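Local coordinates for ferric uptake regulation protein (Pseudomonas aeruginosa, PDB 1MZB) that probably acts as an iron-responsive transcriptional regulator that binds DNA as a metal-loaded dimer and controls genes of iron uptake and homeostasis, at residues 55-60 with 69-74; 80-85 with 89-94. All blocks are in the same frame, centred on the assembly; numbering follows the deposited sequence.

Two ways of joining a strand to its surroundings appear side by side. Contact 1 ties helix 53-66 to strand 69-72 in the DNA-binding domain, where it is partly buried, with one hydroxyl held by a guanidinium and a valine methyl against a backbone carbonyl nearer the turn. Contact 2 is fully buried, and there a zinc ion spans the distance between strand 80-83 and strand 90-94, which belong to different sheets. Strands 69-72 and 80-83 are antiparallel neighbours, so both contacts share one small sheet: contact 1 fastens it to the helix, contact 2 to the second sheet. Their centres lie about 12 Å apart, and His72 meets Glu82 between them.

Contact 1: 55-60 with 69-74; sequences TVYRVL and VVRHNF
In the winged-helix domain, helix 53-66 runs by a short turn into the first wing strand, 69-72, and Tyr57 and Arg71 fasten the two together. The guanidinium of Arg71 comes end-on to the phenol oxygen: NH1 and NH2 both give a hydrogen to Tyr57 OH, each at 3.0 Å from it. Both bonds bend to 145°, as expected when two donors converge on one atom, and the oxygen lies close to the guanidinium plane. The ring stands almost perpendicular to that plane, 88° away, so this is a fork gripping a hydroxyl and not a stack. Reach comes from both sides: Tyr57 holds CG anti to its own N (chi1 -178°), which carries the phenol out toward the strand, while Arg71 is extended from CG to NE and spans the gap. Glu64, later on the same helix, makes a long, weak ion pair with Arg71 NH1 and may add to the hold on the guanidinium.

Nearer the turn the touch is a methyl against a backbone carbonyl. Val69 points at the helix and brings CG2 to 3.7 Å from Leu60 O; both residues are buried. The aliphatic packing comes from outside: Phe81 of the neighbouring strand touches Tyr57, Leu60, Val69 and Arg71, while Leu27 of helix 18-28 packs on Leu60 and Val69. A polar clasp between partly exposed side chains, and beside it a buried valine that shares Phe81 and Leu27 with Leu60, set the wing against the helix that leads into it, an arrangement in keeping with the winged helix-turn-helix fold of Fur-family regulators.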
# COMPACT_ATOMS: atom_id res chain seq x y z
N THR A 55 12.38 -27.33 0.39
CA THR A 55 10.93 -27.26 0.24
C THR A 55 10.48 -25.79 0.36
O THR A 55 9.59 -25.35 -0.35
CB THR A 55 10.24 -28.09 1.33
OG1 THR A 55 10.57 -29.47 1.10
CG2 THR A 55 8.70 -27.89 1.30
N VAL A 56 11.10 -25.03 1.25
CA VAL A 56 10.73 -23.62 1.42
C VAL A 56 10.98 -22.90 0.11
O VAL A 56 10.13 -22.16 -0.38
CB VAL A 56 11.55 -22.92 2.56
CG1 VAL A 56 11.33 -21.40 2.48
CG2 VAL A 56 11.10 -23.47 3.99
N TYR A 57 12.14 -23.12 -0.48
CA TYR A 57 12.45 -22.44 -1.74
C TYR A 57 11.46 -22.84 -2.85
O TYR A 57 10.98 -22.02 -3.61
CB TYR A 57 13.86 -22.77 -2.21
CG TYR A 57 14.21 -22.02 -3.49
CD1 TYR A 57 14.48 -20.66 -3.47
CD2 TYR A 57 14.19 -22.68 -4.73
CE1 TYR A 57 14.74 -19.95 -4.68
CE2 TYR A 57 14.44 -21.98 -5.92
CZ TYR A 57 14.71 -20.64 -5.89
OH TYR A 57 14.93 -19.96 -7.05
N ARG A 58 11.17 -24.13 -2.92
CA ARG A 58 10.25 -24.63 -3.93
C ARG A 58 8.88 -23.99 -3.79
O ARG A 58 8.31 -23.52 -4.77
CB ARG A 58 10.13 -26.15 -3.81
CG ARG A 58 11.42 -26.83 -4.15
CD ARG A 58 11.48 -27.14 -5.61
NE ARG A 58 10.76 -28.38 -5.91
CZ ARG A 58 11.27 -29.60 -5.76
NH1 ARG A 58 12.51 -29.74 -5.31
NH2 ARG A 58 10.54 -30.68 -6.07
N VAL A 59 8.35 -23.99 -2.57
CA VAL A 59 7.04 -23.40 -2.35
C VAL A 59 7.02 -21.90 -2.65
O VAL A 59 6.09 -21.40 -3.26
CB VAL A 59 6.56 -23.59 -0.91
CG1 VAL A 59 5.25 -22.80 -0.68
CG2 VAL A 59 6.35 -25.07 -0.60
N LEU A 60 8.05 -21.16 -2.22
CA LEU A 60 8.07 -19.75 -2.52
C LEU A 60 8.11 -19.55 -4.04
O LEU A 60 7.52 -18.60 -4.55
CB LEU A 60 9.29 -19.08 -1.84
CG LEU A 60 9.26 -19.04 -0.30
CD1 LEU A 60 10.67 -18.58 0.30
CD2 LEU A 60 8.18 -17.99 0.08
N VAL A 69 3.19 -14.22 -4.61
CA VAL A 69 4.33 -13.43 -4.11
C VAL A 69 5.10 -12.88 -5.29
O VAL A 69 4.92 -13.35 -6.42
CB VAL A 69 5.33 -14.23 -3.20
CG1 VAL A 69 4.59 -14.94 -2.08
CG2 VAL A 69 6.18 -15.17 -4.00
N VAL A 70 5.91 -11.85 -5.04
CA VAL A 70 6.74 -11.25 -6.07
C VAL A 70 8.16 -11.51 -5.57
O VAL A 70 8.40 -11.44 -4.37
CB VAL A 70 6.53 -9.73 -6.14
CG1 VAL A 70 7.49 -9.13 -7.15
CG2 VAL A 70 5.06 -9.41 -6.56
N ARG A 71 9.07 -11.81 -6.49
CA ARG A 71 10.46 -12.04 -6.13
C ARG A 71 11.23 -10.82 -6.63
O ARG A 71 11.04 -10.35 -7.76
CB ARG A 71 10.94 -13.33 -6.80
CG ARG A 71 12.44 -13.59 -6.74
CD ARG A 71 12.80 -14.71 -7.72
NE ARG A 71 14.12 -15.28 -7.50
CZ ARG A 71 14.33 -16.57 -7.26
NH1 ARG A 71 13.31 -17.43 -7.21
NH2 ARG A 71 15.57 -17.01 -7.08
N HIS A 72 12.11 -10.32 -5.77
CA HIS A 72 12.93 -9.16 -6.07
C HIS A 72 14.38 -9.51 -5.71
O HIS A 72 14.61 -10.40 -4.91
CB HIS A 72 12.54 -7.99 -5.15
CG HIS A 72 11.26 -7.29 -5.51
ND1 HIS A 72 10.16 -7.31 -4.68
CD2 HIS A 72 10.96 -6.45 -6.52
CE1 HIS A 72 9.24 -6.50 -5.17
NE2 HIS A 72 9.70 -5.97 -6.28
N ASN A 73 15.34 -8.85 -6.34
CA ASN A 73 16.74 -9.08 -5.98
C ASN A 73 17.26 -7.65 -5.86
O ASN A 73 17.58 -6.98 -6.86
CB ASN A 73 17.50 -9.82 -7.07
CG ASN A 73 18.89 -10.17 -6.64
OD1 ASN A 73 19.51 -9.41 -5.89
ND2 ASN A 73 19.39 -11.34 -7.07
N PHE A 74 17.32 -7.17 -4.63
CA PHE A 74 17.75 -5.79 -4.41
C PHE A 74 19.24 -5.55 -4.23
O PHE A 74 19.74 -4.47 -4.61
CB PHE A 74 17.05 -5.21 -3.17
CG PHE A 74 15.54 -5.19 -3.27
CD1 PHE A 74 14.90 -4.48 -4.29
CD2 PHE A 74 14.76 -5.80 -2.28
CE1 PHE A 74 13.48 -4.37 -4.31
CE2 PHE A 74 13.36 -5.70 -2.31
CZ PHE A 74 12.72 -4.99 -3.31

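Contact 2: 80-85 with 89-94. With ZN (zinc ion), chain C; ZN (zinc ion), chain B.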
# COMPACT_ATOMS: atom_id res chain seq x y z
N VAL A 80 14.51 -11.88 -2.60
CA VAL A 80 13.61 -11.52 -1.53
C VAL A 80 12.22 -11.91 -2.02
O VAL A 80 11.93 -11.69 -3.18
CB VAL A 80 13.63 -10.01 -1.30
CG1 VAL A 80 12.34 -9.52 -0.68
CG2 VAL A 80 14.83 -9.69 -0.41
N PHE A 81 11.36 -12.46 -1.14
CA PHE A 81 10.02 -12.83 -1.58
C PHE A 81 9.05 -12.06 -0.69
O PHE A 81 9.24 -12.05 0.52
CB PHE A 81 9.79 -14.33 -1.38
CG PHE A 81 10.64 -15.19 -2.27
CD1 PHE A 81 11.92 -15.58 -1.88
CD2 PHE A 81 10.15 -15.66 -3.50
CE1 PHE A 81 12.72 -16.43 -2.72
CE2 PHE A 81 10.92 -16.49 -4.33
CZ PHE A 81 12.21 -16.89 -3.94
N GLU A 82 8.07 -11.41 -1.27
CA GLU A 82 7.11 -10.67 -0.44
C GLU A 82 5.73 -10.86 -1.03
O GLU A 82 5.61 -11.16 -2.20
CB GLU A 82 7.46 -9.18 -0.37
CG GLU A 82 7.58 -8.47 -1.73
CD GLU A 82 8.15 -7.04 -1.61
OE1 GLU A 82 7.48 -6.16 -1.05
OE2 GLU A 82 9.29 -6.81 -2.07
N LEU A 83 4.71 -10.76 -0.20
CA LEU A 83 3.37 -10.93 -0.71
C LEU A 83 3.06 -9.90 -1.80
O LEU A 83 3.63 -8.79 -1.83
CB LEU A 83 2.38 -10.80 0.43
CG LEU A 83 2.52 -11.89 1.48
CD1 LEU A 83 1.63 -11.53 2.67
CD2 LEU A 83 2.13 -13.27 0.87
N ALA A 84 2.16 -10.30 -2.69
CA ALA A 84 1.73 -9.45 -3.78
C ALA A 84 0.44 -8.75 -3.30
O ALA A 84 0.27 -7.56 -3.52
CB ALA A 84 1.45 -10.30 -5.04
N ASP A 85 -0.41 -9.52 -2.60
CA ASP A 85 -1.70 -9.03 -2.08
C ASP A 85 -1.66 -7.70 -1.31
O ASP A 85 -2.61 -6.91 -1.37
CB ASP A 85 -2.40 -10.11 -1.22
CG ASP A 85 -1.52 -10.62 -0.07
OD1 ASP A 85 -0.39 -11.08 -0.34
OD2 ASP A 85 -1.96 -10.57 1.10
N HIS A 89 3.69 -1.21 -3.48
CA HIS A 89 4.85 -0.50 -2.99
C HIS A 89 6.02 -0.70 -3.96
O HIS A 89 6.22 -1.77 -4.51
CB HIS A 89 5.23 -1.02 -1.59
N ASP A 90 6.75 0.38 -4.20
CA ASP A 90 7.92 0.29 -5.05
C ASP A 90 9.02 0.39 -4.01
O ASP A 90 8.71 0.41 -2.84
CB ASP A 90 7.93 1.45 -6.00
CG ASP A 90 6.70 1.42 -6.92
OD1 ASP A 90 6.44 0.37 -7.53
OD2 ASP A 90 6.06 2.41 -7.01
N HIS A 91 10.28 0.46 -4.40
CA HIS A 91 11.31 0.42 -3.36
C HIS A 91 12.49 1.33 -3.58
O HIS A 91 12.92 1.54 -4.71
CB HIS A 91 11.89 -1.02 -3.26
CG HIS A 91 10.89 -2.09 -2.97
ND1 HIS A 91 10.07 -2.61 -3.94
CD2 HIS A 91 10.59 -2.67 -1.78
CE1 HIS A 91 9.29 -3.48 -3.33
NE2 HIS A 91 9.57 -3.55 -2.04
N MET A 92 13.01 1.87 -2.47
CA MET A 92 14.26 2.60 -2.51
C MET A 92 15.25 1.60 -1.85
O MET A 92 14.91 0.91 -0.87
CB MET A 92 14.19 3.87 -1.65
CG MET A 92 13.58 5.01 -2.40
SD MET A 92 13.34 6.39 -1.33
CE MET A 92 14.89 6.60 -0.74
N VAL A 93 16.45 1.48 -2.42
CA VAL A 93 17.45 0.57 -1.85
C VAL A 93 18.73 1.37 -1.59
O VAL A 93 19.24 2.03 -2.49
CB VAL A 93 17.76 -0.57 -2.83
CG1 VAL A 93 18.76 -1.54 -2.21
CG2 VAL A 93 16.49 -1.33 -3.17
N CYS A 94 19.22 1.31 -0.35
CA CYS A 94 20.45 2.00 0.05
C CYS A 94 21.57 1.14 -0.48
O CYS A 94 21.80 0.04 0.01
CB CYS A 94 20.52 2.10 1.57
SG CYS A 94 19.28 3.22 2.19
ZN ZN C . 8.59 -4.53 -0.54
ZN ZN B . 4.57 1.64 -8.38
O HOH W 1 5.91 2.87 -9.78
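Glu82 and His91 meet through a zinc ion, each supplying one ligand from opposite directions. Glu82 OE1 binds the metal at 2.0 Å, and His91 NE2 also lies 2.0 Å from it. The second carboxylate oxygen, Glu82 OE2, stays back at 2.8 Å from the zinc, so the carboxylate is better read as binding through one oxygen. Glu82 OE2 also comes within 3.3 Å of His91 NE2, but that nitrogen binds the metal, and the two have no hydrogen to share. Carboxylate and imidazole planes are turned 73° apart. Glu82 reaches the ion with CG lodged between its N and carbonyl carbon (chi1 55°) and the rest of the chain extended.

His34 and Glu102 complete this four-residue site. One residue before His91, Asp90 turns to a second zinc and chelates it with both oxygens, OD1 at 2.4 Å and OD2 at 2.2 Å. Water 1 lies 2.3 Å from that ion, and His88, Glu109 and His126 are its other protein ligands. Adjacent residues of strand 90-94 thus serve two separate metal sites. Farther out, His72 ND1 makes a weak hydrogen bond to Glu82 OE2, which would steady the non-binding oxygen, and the rings of Phe74, His72 and His34 pack round His91. A zinc linking the wing sheet to the sheet of strand 90-94 is characteristic of the interdomain metal site of Fur-family proteins, between their DNA-binding and dimerisation domains.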